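Local coordinates for protein similar to yteR (Bacilus subtilis) (Clostridium acetobutylicum, PDB 4WU0) that probably hydrolyses unsaturated rhamnogalacturonan fragments derived from pectin, as a member of glycoside hydrolase family 105, at residues Tyr38-Asp43 with Ala354-Glu359; Gln158-Glu163 with Arg223-Lys228; Glu301-Leu304 with Leu310-Leu313. All coordinates share one frame; numbering follows the deposited sequence.

Contact 1: Tyr38-Asp43 with Ala354-Glu359; sequences YEWTKD and ASYEYE
Glu-39 and Tyr-356 each hold CG opposite their backbone N (chi1 179° and 172°), and this sends an extended glutamate chain and a phenol ring into the gap between helix 25-41 and helix 345-360. The two groups cross at about a right angle, their planes 73° apart, and Tyr-356 OH comes within 2.7 Å of Glu-39 OE1. That hydrogen bond is weak, and its proton has another acceptor nearby; the other oxygen, OE2, forms a salt bridge with Lys-36 one turn earlier. Beside this pair, the indole and the phenol run past one another, pointing opposite ways, and Trp-40 CD1 lies at the edge of the phenol ring, 3.9 Å from Tyr-356 CD1. Over the centre of one indole face sits the methyl CG2 of Thr-41. Trp-40 NE1 and Glu-359 OE1 are 3.9 Å apart and not bonded directly; both are hydrogen-bonded to the hydroxyl of Ser-5. Glutamate and tyrosine suit this surface seam, each spanning the gap with carbon and ending in oxygen, while tryptophan adds an apolar ring edge and an N-H for Ser-5. The chemistry implies a modest junction: a slight edge contact of the rings, a weak phenol-carboxylate bond and a shared serine from helix 4-14.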
ATOM      1  N   TYR A  38     -15.813  10.915  -0.577  1.00 16.27           N
ATOM      2  CA  TYR A  38     -17.247  10.653  -0.557  1.00 18.01           C
ATOM      3  C   TYR A  38     -17.779  10.643   0.877  1.00 17.67           C
ATOM      4  O   TYR A  38     -18.804  11.264   1.180  1.00 20.79           O
ATOM      5  CB  TYR A  38     -17.581   9.323  -1.249  1.00 15.27           C
ATOM      6  CG  TYR A  38     -19.036   8.982  -1.138  1.00 17.27           C
ATOM      7  CD1 TYR A  38     -20.009   9.845  -1.625  1.00 18.55           C
ATOM      8  CD2 TYR A  38     -19.448   7.800  -0.540  1.00 18.74           C
ATOM      9  CE1 TYR A  38     -21.364   9.539  -1.506  1.00 23.31           C
ATOM     10  CE2 TYR A  38     -20.786   7.489  -0.425  1.00 21.68           C
ATOM     11  CZ  TYR A  38     -21.738   8.361  -0.907  1.00 24.23           C
ATOM     12  OH  TYR A  38     -23.067   8.013  -0.799  1.00 26.35           O
ATOM     13  N   GLU A  39     -17.064   9.964   1.764  1.00 17.78           N
ATOM     14  CA  GLU A  39     -17.481   9.827   3.158  1.00 17.86           C
ATOM     15  C   GLU A  39     -17.686  11.180   3.823  1.00 20.29           C
ATOM     16  O   GLU A  39     -18.706  11.396   4.491  1.00 19.95           O
ATOM     17  CB  GLU A  39     -16.425   9.028   3.932  1.00 19.61           C
ATOM     18  CG  GLU A  39     -16.690   8.823   5.420  1.00 29.15           C
ATOM     19  CD  GLU A  39     -15.588   7.994   6.074  1.00 44.00           C
ATOM     20  OE1 GLU A  39     -15.154   8.337   7.196  1.00 50.83           O
ATOM     21  OE2 GLU A  39     -15.145   7.006   5.450  1.00 46.85           O
ATOM     22  N   TRP A  40     -16.723  12.086   3.664  1.00 19.27           N
ATOM     23  CA  TRP A  40     -16.843  13.365   4.376  1.00 17.22           C
ATOM     24  C   TRP A  40     -17.652  14.414   3.645  1.00 18.67           C
ATOM     25  O   TRP A  40     -18.352  15.191   4.285  1.00 21.90           O
ATOM     26  CB  TRP A  40     -15.505  13.916   4.854  1.00 19.84           C
ATOM     27  CG  TRP A  40     -14.574  14.570   3.854  1.00 17.03           C
ATOM     28  CD1 TRP A  40     -13.479  14.007   3.273  1.00 17.17           C
ATOM     29  CD2 TRP A  40     -14.620  15.925   3.394  1.00 16.64           C
ATOM     30  NE1 TRP A  40     -12.843  14.926   2.475  1.00 17.67           N
ATOM     31  CE2 TRP A  40     -13.521  16.111   2.531  1.00 18.80           C
ATOM     32  CE3 TRP A  40     -15.482  17.004   3.628  1.00 18.71           C
ATOM     33  CZ2 TRP A  40     -13.271  17.330   1.900  1.00 19.93           C
ATOM     34  CZ3 TRP A  40     -15.228  18.211   3.000  1.00 22.14           C
ATOM     35  CH2 TRP A  40     -14.134  18.360   2.144  1.00 20.45           C
ATOM     36  N   THR A  41     -17.610  14.416   2.320  1.00 18.61           N
ATOM     37  CA  THR A  41     -18.371  15.414   1.568  1.00 18.98           C
ATOM     38  C   THR A  41     -19.841  15.029   1.425  1.00 21.08           C
ATOM     39  O   THR A  41     -20.705  15.899   1.267  1.00 24.32           O
ATOM     40  CB  THR A  41     -17.822  15.622   0.144  1.00 20.87           C
ATOM     41  OG1 THR A  41     -17.995  14.422  -0.626  1.00 19.96           O
ATOM     42  CG2 THR A  41     -16.351  16.042   0.160  1.00 21.23           C
ATOM     43  N   LYS A  42     -20.103  13.730   1.494  1.00 23.05           N
ATOM     44  CA  LYS A  42     -21.412  13.148   1.202  1.00 23.39           C
ATOM     45  C   LYS A  42     -21.884  13.491  -0.201  1.00 24.78           C
ATOM     46  O   LYS A  42     -23.082  13.439  -0.502  1.00 28.76           O
ATOM     47  CB  LYS A  42     -22.431  13.591   2.255  1.00 31.21           C
ATOM     48  CG  LYS A  42     -22.001  13.230   3.690  1.00 34.00           C
ATOM     49  CD  LYS A  42     -23.098  13.548   4.686  1.00 45.62           C
ATOM     50  CE  LYS A  42     -22.814  12.943   6.045  1.00 54.20           C
ATOM     51  NZ  LYS A  42     -21.748  13.687   6.769  1.00 63.28           N
ATOM     52  N   ASP A  43     -20.936  13.824  -1.070  1.00 23.73           N
ATOM     53  CA  ASP A  43     -21.243  14.220  -2.434  1.00 21.48           C
ATOM     54  C   ASP A  43     -21.241  13.005  -3.367  1.00 20.61           C
ATOM     55  O   ASP A  43     -20.206  12.382  -3.589  1.00 19.32           O
ATOM     56  CB  ASP A  43     -20.228  15.275  -2.900  1.00 24.70           C
ATOM     57  CG  ASP A  43     -20.600  15.909  -4.221  1.00 28.08           C
ATOM     58  OD1 ASP A  43     -21.371  15.299  -4.995  1.00 26.32           O
ATOM     59  OD2 ASP A  43     -20.102  17.025  -4.499  1.00 31.87           O
ATOM     60  N   ALA A 354      -3.534  10.110   3.122  1.00 13.78           N
ATOM     61  CA  ALA A 354      -2.822  10.944   4.085  1.00 14.29           C
ATOM     62  C   ALA A 354      -3.564  12.246   4.311  1.00 13.83           C
ATOM     63  O   ALA A 354      -3.648  12.728   5.439  1.00 14.26           O
ATOM     64  CB  ALA A 354      -1.399  11.220   3.585  1.00 14.72           C
ATOM     65  N   SER A 355      -4.069  12.842   3.236  1.00 13.66           N
ATOM     66  CA  SER A 355      -4.793  14.107   3.348  1.00 13.99           C
ATOM     67  C   SER A 355      -6.037  13.945   4.209  1.00 14.48           C
ATOM     68  O   SER A 355      -6.326  14.778   5.060  1.00 14.93           O
ATOM     69  CB  SER A 355      -5.208  14.602   1.966  1.00 14.51           C
ATOM     70  OG  SER A 355      -4.075  14.848   1.159  1.00 14.85           O
ATOM     71  N   TYR A 356      -6.777  12.862   3.990  1.00 14.46           N
ATOM     72  CA  TYR A 356      -7.966  12.610   4.784  1.00 16.53           C
ATOM     73  C   TYR A 356      -7.589  12.510   6.264  1.00 15.39           C
ATOM     74  O   TYR A 356      -8.258  13.096   7.114  1.00 15.94           O
ATOM     75  CB  TYR A 356      -8.665  11.336   4.305  1.00 17.03           C
ATOM     76  CG  TYR A 356      -9.805  10.896   5.190  1.00 17.10           C
ATOM     77  CD1 TYR A 356     -11.051  11.483   5.086  1.00 19.99           C
ATOM     78  CD2 TYR A 356      -9.619   9.908   6.146  1.00 23.49           C
ATOM     79  CE1 TYR A 356     -12.100  11.095   5.911  1.00 21.99           C
ATOM     80  CE2 TYR A 356     -10.664   9.516   6.985  1.00 31.78           C
ATOM     81  CZ  TYR A 356     -11.897  10.112   6.850  1.00 30.69           C
ATOM     82  OH  TYR A 356     -12.939   9.727   7.666  1.00 40.97           O
ATOM     83  N   GLU A 357      -6.519  11.785   6.572  1.00 15.18           N
ATOM     84  CA  GLU A 357      -6.131  11.610   7.982  1.00 15.65           C
ATOM     85  C   GLU A 357      -5.667  12.929   8.595  1.00 16.02           C
ATOM     86  O   GLU A 357      -5.945  13.211   9.748  1.00 16.54           O
ATOM     87  CB  GLU A 357      -5.020  10.578   8.135  1.00 15.43           C
ATOM     88  CG  GLU A 357      -5.453   9.136   7.883  1.00 15.44           C
ATOM     89  CD  GLU A 357      -6.318   8.544   8.994  1.00 21.01           C
ATOM     90  OE1 GLU A 357      -6.298   9.037  10.148  1.00 22.35           O
ATOM     91  OE2 GLU A 357      -7.037   7.557   8.701  1.00 24.04           O
ATOM     92  N   TYR A 358      -4.918  13.708   7.825  1.00 16.39           N
ATOM     93  CA  TYR A 358      -4.446  15.006   8.295  1.00 15.82           C
ATOM     94  C   TYR A 358      -5.616  15.919   8.620  1.00 17.23           C
ATOM     95  O   TYR A 358      -5.662  16.551   9.674  1.00 18.86           O
ATOM     96  CB  TYR A 358      -3.580  15.665   7.227  1.00 16.47           C
ATOM     97  CG  TYR A 358      -3.098  17.041   7.609  1.00 15.73           C
ATOM     98  CD1 TYR A 358      -1.973  17.197   8.382  1.00 16.07           C
ATOM     99  CD2 TYR A 358      -3.766  18.174   7.174  1.00 18.92           C
ATOM    100  CE1 TYR A 358      -1.515  18.456   8.722  1.00 19.71           C
ATOM    101  CE2 TYR A 358      -3.323  19.433   7.516  1.00 19.43           C
ATOM    102  CZ  TYR A 358      -2.194  19.565   8.280  1.00 21.76           C
ATOM    103  OH  TYR A 358      -1.729  20.822   8.647  1.00 24.23           O
ATOM    104  N   GLU A 359      -6.568  15.976   7.701  1.00 16.16           N
ATOM    105  CA  GLU A 359      -7.734  16.818   7.878  1.00 17.06           C
ATOM    106  C   GLU A 359      -8.519  16.379   9.102  1.00 19.64           C
ATOM    107  O   GLU A 359      -9.027  17.199   9.854  1.00 19.96           O
ATOM    108  CB  GLU A 359      -8.600  16.759   6.624  1.00 18.04           C
ATOM    109  CG  GLU A 359      -7.929  17.422   5.420  1.00 17.42           C
ATOM    110  CD  GLU A 359      -8.412  16.888   4.089  1.00 17.23           C
ATOM    111  OE1 GLU A 359      -9.452  16.189   4.039  1.00 16.53           O
ATOM    112  OE2 GLU A 359      -7.720  17.137   3.078  1.00 17.10           O
TER

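Contact 2: Gln158-Glu163 with Arg223-Lys228; sequences QFIITE and RNALIK
Within the (alpha/alpha)6 barrel expected of a family 105 hydrolase, helix 152-166 packs against helix 223-240 through a small apolar patch in which Leu-226 meets Phe-159 and Ile-160. The short axes approach to 10.3 Å and cross at 40°, a distance bridged by branched side chains. Leu-226 contributes 61 Å², more than any other residue here, because its two methyls divide the work. CD2 reaches the root of the Phe-159 ring, 4.0 Å from Phe-159 CG, while CD1 lies 4.0 Å from Ile-160 CG1. Both neighbours cross the leucine at about a right angle. Phe-159 CG stands opposite its own carbonyl carbon (chi1 -79°), and the Phe-159 side chain also touches Ala-208, Leu-209 and Thr-212 of helix 199-215 and Ala-136 and Thr-137 of helix 129-146. A flat, bulky aromatic suits this junction, where it touches three other helices. Ile-160 lies nearer the surface, its CG1 branch extended toward the partner helix. Ala-225 suits the position facing it, because the small alanine methyl suffices to meet the end of the isoleucine branch. There the contact ends on two methyl groups, Ile-160 CD1 and Ala-225 CB, 4.2 Å apart.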
ATOM      1  N   GLN A 158       1.206 -13.972   9.066  1.00 15.24           N
ATOM      2  CA  GLN A 158       1.933 -13.521   7.879  1.00 17.77           C
ATOM      3  C   GLN A 158       2.698 -12.227   8.134  1.00 15.17           C
ATOM      4  O   GLN A 158       3.838 -12.079   7.699  1.00 15.50           O
ATOM      5  CB  GLN A 158       0.997 -13.371   6.695  1.00 20.86           C
ATOM      6  CG  GLN A 158       0.369 -14.716   6.345  1.00 21.20           C
ATOM      7  CD  GLN A 158      -0.053 -14.814   4.919  1.00 23.58           C
ATOM      8  OE1 GLN A 158       0.679 -14.406   4.007  1.00 20.26           O
ATOM      9  NE2 GLN A 158      -1.250 -15.361   4.702  1.00 23.74           N
ATOM     10  N   PHE A 159       2.096 -11.295   8.863  1.00 14.13           N
ATOM     11  CA  PHE A 159       2.813 -10.084   9.247  1.00 14.48           C
ATOM     12  C   PHE A 159       4.007 -10.364  10.133  1.00 14.39           C
ATOM     13  O   PHE A 159       5.059  -9.747   9.971  1.00 14.98           O
ATOM     14  CB  PHE A 159       1.888  -9.102   9.975  1.00 13.36           C
ATOM     15  CG  PHE A 159       1.013  -8.322   9.047  1.00 13.02           C
ATOM     16  CD1 PHE A 159       1.466  -7.152   8.491  1.00 13.01           C
ATOM     17  CD2 PHE A 159      -0.242  -8.789   8.692  1.00 13.60           C
ATOM     18  CE1 PHE A 159       0.683  -6.428   7.615  1.00 13.13           C
ATOM     19  CE2 PHE A 159      -1.041  -8.077   7.814  1.00 12.38           C
ATOM     20  CZ  PHE A 159      -0.581  -6.894   7.274  1.00 14.48           C
ATOM     21  N   ILE A 160       3.833 -11.275  11.091  1.00 14.57           N
ATOM     22  CA  ILE A 160       4.883 -11.577  12.055  1.00 15.48           C
ATOM     23  C   ILE A 160       6.080 -12.269  11.396  1.00 15.43           C
ATOM     24  O   ILE A 160       7.220 -11.946  11.678  1.00 15.84           O
ATOM     25  CB  ILE A 160       4.311 -12.419  13.201  1.00 16.62           C
ATOM     26  CG1 ILE A 160       3.399 -11.541  14.057  1.00 16.47           C
ATOM     27  CG2 ILE A 160       5.409 -13.023  14.065  1.00 22.22           C
ATOM     28  CD1 ILE A 160       2.475 -12.296  15.010  1.00 17.59           C
ATOM     29  N   ILE A 161       5.802 -13.222  10.528  1.00 16.64           N
ATOM     30  CA  ILE A 161       6.859 -13.942   9.822  1.00 15.66           C
ATOM     31  C   ILE A 161       7.571 -12.997   8.852  1.00 16.12           C
ATOM     32  O   ILE A 161       8.780 -13.088   8.669  1.00 17.17           O
ATOM     33  CB  ILE A 161       6.288 -15.155   9.076  1.00 17.18           C
ATOM     34  CG1 ILE A 161       5.755 -16.194  10.057  1.00 19.62           C
ATOM     35  CG2 ILE A 161       7.339 -15.791   8.149  1.00 18.24           C
ATOM     36  CD1 ILE A 161       6.772 -16.748  11.015  1.00 19.95           C
ATOM     37  N   THR A 162       6.817 -12.111   8.216  1.00 14.91           N
ATOM     38  CA  THR A 162       7.433 -11.165   7.300  1.00 13.96           C
ATOM     39  C   THR A 162       8.423 -10.278   8.050  1.00 16.73           C
ATOM     40  O   THR A 162       9.537 -10.057   7.598  1.00 15.46           O
ATOM     41  CB  THR A 162       6.371 -10.340   6.566  1.00 14.39           C
ATOM     42  OG1 THR A 162       5.601 -11.226   5.749  1.00 16.66           O
ATOM     43  CG2 THR A 162       6.993  -9.260   5.701  1.00 15.33           C
ATOM     44  N   GLU A 163       8.039  -9.766   9.209  1.00 15.18           N
ATOM     45  CA  GLU A 163       8.971  -8.956   9.959  1.00 15.33           C
ATOM     46  C   GLU A 163      10.191  -9.777  10.404  1.00 19.25           C
ATOM     47  O   GLU A 163      11.317  -9.288  10.337  1.00 18.16           O
ATOM     48  CB  GLU A 163       8.282  -8.320  11.165  1.00 15.86           C
ATOM     49  CG  GLU A 163       9.140  -7.319  11.897  1.00 21.33           C
ATOM     50  CD  GLU A 163       9.769  -7.851  13.178  1.00 35.42           C
ATOM     51  OE1 GLU A 163       9.795  -9.084  13.399  1.00 35.16           O
ATOM     52  OE2 GLU A 163      10.256  -7.017  13.968  1.00 42.92           O
ATOM     53  N   ARG A 223      -2.609  -8.944  18.261  1.00 16.98           N
ATOM     54  CA  ARG A 223      -2.828  -7.515  18.057  1.00 15.95           C
ATOM     55  C   ARG A 223      -1.695  -6.653  18.620  1.00 16.71           C
ATOM     56  O   ARG A 223      -1.195  -5.770  17.926  1.00 16.44           O
ATOM     57  CB  ARG A 223      -4.165  -7.105  18.645  1.00 18.99           C
ATOM     58  CG  ARG A 223      -4.610  -5.701  18.279  1.00 16.15           C
ATOM     59  CD  ARG A 223      -6.034  -5.469  18.766  1.00 18.04           C
ATOM     60  NE  ARG A 223      -6.490  -4.106  18.495  1.00 19.17           N
ATOM     61  CZ  ARG A 223      -6.296  -3.080  19.325  1.00 22.26           C
ATOM     62  NH1 ARG A 223      -5.658  -3.252  20.479  1.00 23.68           N
ATOM     63  NH2 ARG A 223      -6.748  -1.879  19.007  1.00 21.43           N
ATOM     64  N   ASN A 224      -1.274  -6.919  19.848  1.00 18.41           N
ATOM     65  CA  ASN A 224      -0.148  -6.188  20.422  1.00 17.84           C
ATOM     66  C   ASN A 224       1.145  -6.384  19.658  1.00 19.21           C
ATOM     67  O   ASN A 224       1.923  -5.448  19.505  1.00 18.46           O
ATOM     68  CB  ASN A 224       0.057  -6.557  21.889  1.00 19.19           C
ATOM     69  CG  ASN A 224      -1.008  -5.994  22.770  1.00 23.12           C
ATOM     70  OD1 ASN A 224      -1.794  -5.151  22.342  1.00 27.88           O
ATOM     71  ND2 ASN A 224      -1.046  -6.445  24.022  1.00 32.06           N
ATOM     72  N   ALA A 225       1.393  -7.594  19.181  1.00 17.68           N
ATOM     73  CA  ALA A 225       2.582  -7.843  18.381  1.00 18.41           C
ATOM     74  C   ALA A 225       2.621  -6.968  17.127  1.00 18.19           C
ATOM     75  O   ALA A 225       3.661  -6.402  16.784  1.00 15.47           O
ATOM     76  CB  ALA A 225       2.676  -9.322  18.010  1.00 20.57           C
ATOM     77  N   LEU A 226       1.504  -6.872  16.416  1.00 15.74           N
ATOM     78  CA  LEU A 226       1.478  -6.056  15.207  1.00 14.16           C
ATOM     79  C   LEU A 226       1.637  -4.574  15.541  1.00 14.01           C
ATOM     80  O   LEU A 226       2.297  -3.840  14.814  1.00 13.72           O
ATOM     81  CB  LEU A 226       0.225  -6.311  14.368  1.00 14.03           C
ATOM     82  CG  LEU A 226       0.335  -7.417  13.318  1.00 15.31           C
ATOM     83  CD1 LEU A 226       0.549  -8.768  13.960  1.00 17.41           C
ATOM     84  CD2 LEU A 226      -0.911  -7.438  12.416  1.00 16.50           C
ATOM     85  N   ILE A 227       1.063  -4.134  16.660  1.00 14.95           N
ATOM     86  CA  ILE A 227       1.230  -2.756  17.088  1.00 14.60           C
ATOM     87  C   ILE A 227       2.701  -2.467  17.398  1.00 15.71           C
ATOM     88  O   ILE A 227       3.231  -1.421  17.009  1.00 15.66           O
ATOM     89  CB  ILE A 227       0.297  -2.436  18.279  1.00 15.35           C
ATOM     90  CG1 ILE A 227      -1.154  -2.414  17.792  1.00 14.97           C
ATOM     91  CG2 ILE A 227       0.640  -1.093  18.943  1.00 15.74           C
ATOM     92  CD1 ILE A 227      -2.201  -2.405  18.899  1.00 16.28           C
ATOM     93  N   LYS A 228       3.369  -3.404  18.063  1.00 16.73           N
ATOM     94  CA  LYS A 228       4.789  -3.248  18.349  1.00 16.32           C
ATOM     95  C   LYS A 228       5.609  -3.152  17.059  1.00 17.29           C
ATOM     96  O   LYS A 228       6.499  -2.306  16.945  1.00 17.43           O
ATOM     97  CB  LYS A 228       5.292  -4.399  19.235  1.00 17.07           C
ATOM     98  CG  LYS A 228       6.771  -4.330  19.524  1.00 21.16           C
ATOM     99  CD  LYS A 228       7.203  -5.539  20.346  1.00 33.66           C
ATOM    100  CE  LYS A 228       8.577  -5.362  20.952  1.00 40.20           C
ATOM    101  NZ  LYS A 228       8.961  -6.586  21.734  1.00 50.68           N
TER

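Contact 3: Glu301-Leu304 with Leu310-Leu313; sequences EFIL and LINL
Leu-304 O accepts the shortest polar bond here, from Asn-312 N at 2.8 Å, almost straight at 175°. With the return bond from Leu-304 N to Asn-312 O, 3.2 Å long, it makes Leu-304 and Asn-312 a hydrogen-bonded pair of the antiparallel beta hairpin 303-305/311-317. The CA of Ile-311 lies 3.4 Å from the same Leu-304 O, a CA-H...O contact beside the main bond. Ile-303 and Leu-313 form the adjoining non-hydrogen-bonded pair. The face carrying their side chains, which Ile-311 joins, packs against Met-8 and Leu-7 of helix 4-14 and Phe-351 of helix 345-360. Beta-branched isoleucines suit this extended backbone, and their CG2 methyls meet across the pair of strands. With its CG1 branch opposite the carbonyl carbon (chi1 -64°), Ile-303 turns CG2 toward Ile-311 CG2, 3.9 Å away. The other face carries Leu-304, which is exposed, and Asn-312, whose amide oxygen OD1 is hydrogen-bonded to Asn-343; the backbone N of Leu-313 is also bonded to that asparagine. Phe-302 makes its contact through CB, while its apolar side chain suits a buried place against Val-247, Ala-264 and Ser-267. Leu-313 CD1 is 3.7 Å from both Ile-303 CD1 and Phe-302 CB.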
ATOM      1  N   GLU A 301       7.076  19.484  -1.172  1.00 14.55           N
ATOM      2  CA  GLU A 301       8.002  18.820  -2.087  1.00 17.07           C
ATOM      3  C   GLU A 301       7.349  18.317  -3.363  1.00 17.96           C
ATOM      4  O   GLU A 301       8.008  18.231  -4.410  1.00 18.72           O
ATOM      5  CB  GLU A 301       8.660  17.631  -1.411  1.00 15.14           C
ATOM      6  CG  GLU A 301       9.505  17.980  -0.210  1.00 16.45           C
ATOM      7  CD  GLU A 301      10.614  18.971  -0.507  1.00 24.27           C
ATOM      8  OE1 GLU A 301      11.257  18.840  -1.558  1.00 24.75           O
ATOM      9  OE2 GLU A 301      10.849  19.869   0.322  1.00 22.65           O
ATOM     10  N   PHE A 302       6.080  17.933  -3.279  1.00 13.73           N
ATOM     11  CA  PHE A 302       5.491  17.102  -4.338  1.00 13.71           C
ATOM     12  C   PHE A 302       4.267  17.686  -5.060  1.00 15.23           C
ATOM     13  O   PHE A 302       3.889  17.185  -6.118  1.00 15.20           O
ATOM     14  CB  PHE A 302       5.143  15.735  -3.789  1.00 13.14           C
ATOM     15  CG  PHE A 302       6.294  15.016  -3.135  1.00 12.26           C
ATOM     16  CD1 PHE A 302       7.503  14.848  -3.785  1.00 13.21           C
ATOM     17  CD2 PHE A 302       6.148  14.493  -1.865  1.00 12.39           C
ATOM     18  CE1 PHE A 302       8.527  14.172  -3.176  1.00 13.94           C
ATOM     19  CE2 PHE A 302       7.186  13.824  -1.254  1.00 14.06           C
ATOM     20  CZ  PHE A 302       8.364  13.645  -1.913  1.00 14.28           C
ATOM     21  N   ILE A 303       3.625  18.699  -4.489  1.00 13.13           N
ATOM     22  CA  ILE A 303       2.426  19.273  -5.094  1.00 13.73           C
ATOM     23  C   ILE A 303       2.731  20.570  -5.844  1.00 14.50           C
ATOM     24  O   ILE A 303       3.377  21.463  -5.318  1.00 16.51           O
ATOM     25  CB  ILE A 303       1.338  19.550  -4.002  1.00 14.05           C
ATOM     26  CG1 ILE A 303       0.873  18.252  -3.356  1.00 15.49           C
ATOM     27  CG2 ILE A 303       0.161  20.313  -4.572  1.00 16.12           C
ATOM     28  CD1 ILE A 303       0.054  17.357  -4.243  1.00 14.99           C
ATOM     29  N   LEU A 304       2.232  20.672  -7.076  1.00 14.88           N
ATOM     30  CA  LEU A 304       2.267  21.898  -7.845  1.00 17.23           C
ATOM     31  C   LEU A 304       0.868  22.171  -8.400  1.00 16.50           C
ATOM     32  O   LEU A 304       0.218  21.270  -8.953  1.00 17.99           O
ATOM     33  CB  LEU A 304       3.254  21.805  -9.022  1.00 17.18           C
ATOM     34  CG  LEU A 304       4.754  21.818  -8.705  1.00 19.43           C
ATOM     35  CD1 LEU A 304       5.572  21.630  -9.994  1.00 22.66           C
ATOM     36  CD2 LEU A 304       5.148  23.122  -8.003  1.00 20.56           C
ATOM     37  N   LEU A 310      -6.246  23.270 -10.403  1.00 19.42           N
ATOM     38  CA  LEU A 310      -6.108  21.893  -9.966  1.00 17.57           C
ATOM     39  C   LEU A 310      -4.646  21.645  -9.583  1.00 17.54           C
ATOM     40  O   LEU A 310      -3.817  22.564  -9.635  1.00 16.88           O
ATOM     41  CB  LEU A 310      -6.583  20.937 -11.068  1.00 17.94           C
ATOM     42  CG  LEU A 310      -8.062  21.076 -11.497  1.00 24.41           C
ATOM     43  CD1 LEU A 310      -8.385  20.089 -12.627  1.00 28.63           C
ATOM     44  CD2 LEU A 310      -9.018  20.895 -10.338  1.00 21.65           C
ATOM     45  N   ILE A 311      -4.340  20.435  -9.129  1.00 15.99           N
ATOM     46  CA  ILE A 311      -2.995  20.115  -8.646  1.00 15.34           C
ATOM     47  C   ILE A 311      -2.437  18.840  -9.256  1.00 14.99           C
ATOM     48  O   ILE A 311      -3.179  17.893  -9.560  1.00 15.37           O
ATOM     49  CB  ILE A 311      -2.923  20.001  -7.098  1.00 15.60           C
ATOM     50  CG1 ILE A 311      -3.968  19.008  -6.578  1.00 16.90           C
ATOM     51  CG2 ILE A 311      -3.072  21.398  -6.465  1.00 16.61           C
ATOM     52  CD1 ILE A 311      -3.965  18.837  -5.090  1.00 17.02           C
ATOM     53  N   ASN A 312      -1.118  18.836  -9.430  1.00 14.20           N
ATOM     54  CA  ASN A 312      -0.347  17.646  -9.779  1.00 13.53           C
ATOM     55  C   ASN A 312       0.411  17.123  -8.588  1.00 14.39           C
ATOM     56  O   ASN A 312       0.885  17.882  -7.757  1.00 13.87           O
ATOM     57  CB  ASN A 312       0.716  17.959 -10.838  1.00 13.72           C
ATOM     58  CG  ASN A 312       0.144  18.284 -12.183  1.00 14.36           C
ATOM     59  OD1 ASN A 312      -1.017  17.988 -12.495  1.00 14.82           O
ATOM     60  ND2 ASN A 312       0.973  18.907 -13.010  1.00 16.05           N
ATOM     61  N   LEU A 313       0.511  15.806  -8.498  1.00 12.68           N
ATOM     62  CA  LEU A 313       1.426  15.176  -7.558  1.00 12.51           C
ATOM     63  C   LEU A 313       2.639  14.677  -8.334  1.00 12.70           C
ATOM     64  O   LEU A 313       2.517  13.876  -9.239  1.00 13.77           O
ATOM     65  CB  LEU A 313       0.758  14.009  -6.839  1.00 12.47           C
ATOM     66  CG  LEU A 313       1.600  13.286  -5.780  1.00 12.56           C
ATOM     67  CD1 LEU A 313       1.880  14.154  -4.590  1.00 14.63           C
ATOM     68  CD2 LEU A 313       0.900  12.005  -5.334  1.00 15.83           C
TER

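Contact 1 closes a loop of some 310 residues that encloses the other two, and contacts 2 and 3 follow one another inside it. Contacts 1 and 3 are neighbours, with centres 18 Å apart and nearest atoms about 7 Å apart. Helix 345-360 links them: it provides one segment of contact 1 and covers the hairpin of contact 3, while helix 4-14 touches both. Contact 2 lies farther off, its centre about 34 Å from that of contact 3, on the opposite side of the chain's centre. The N- and C-terminal parts of the chain therefore meet around contacts 1 and 3, consistent with closure of the helical barrel, whereas contact 2 joins helices from mid-chain.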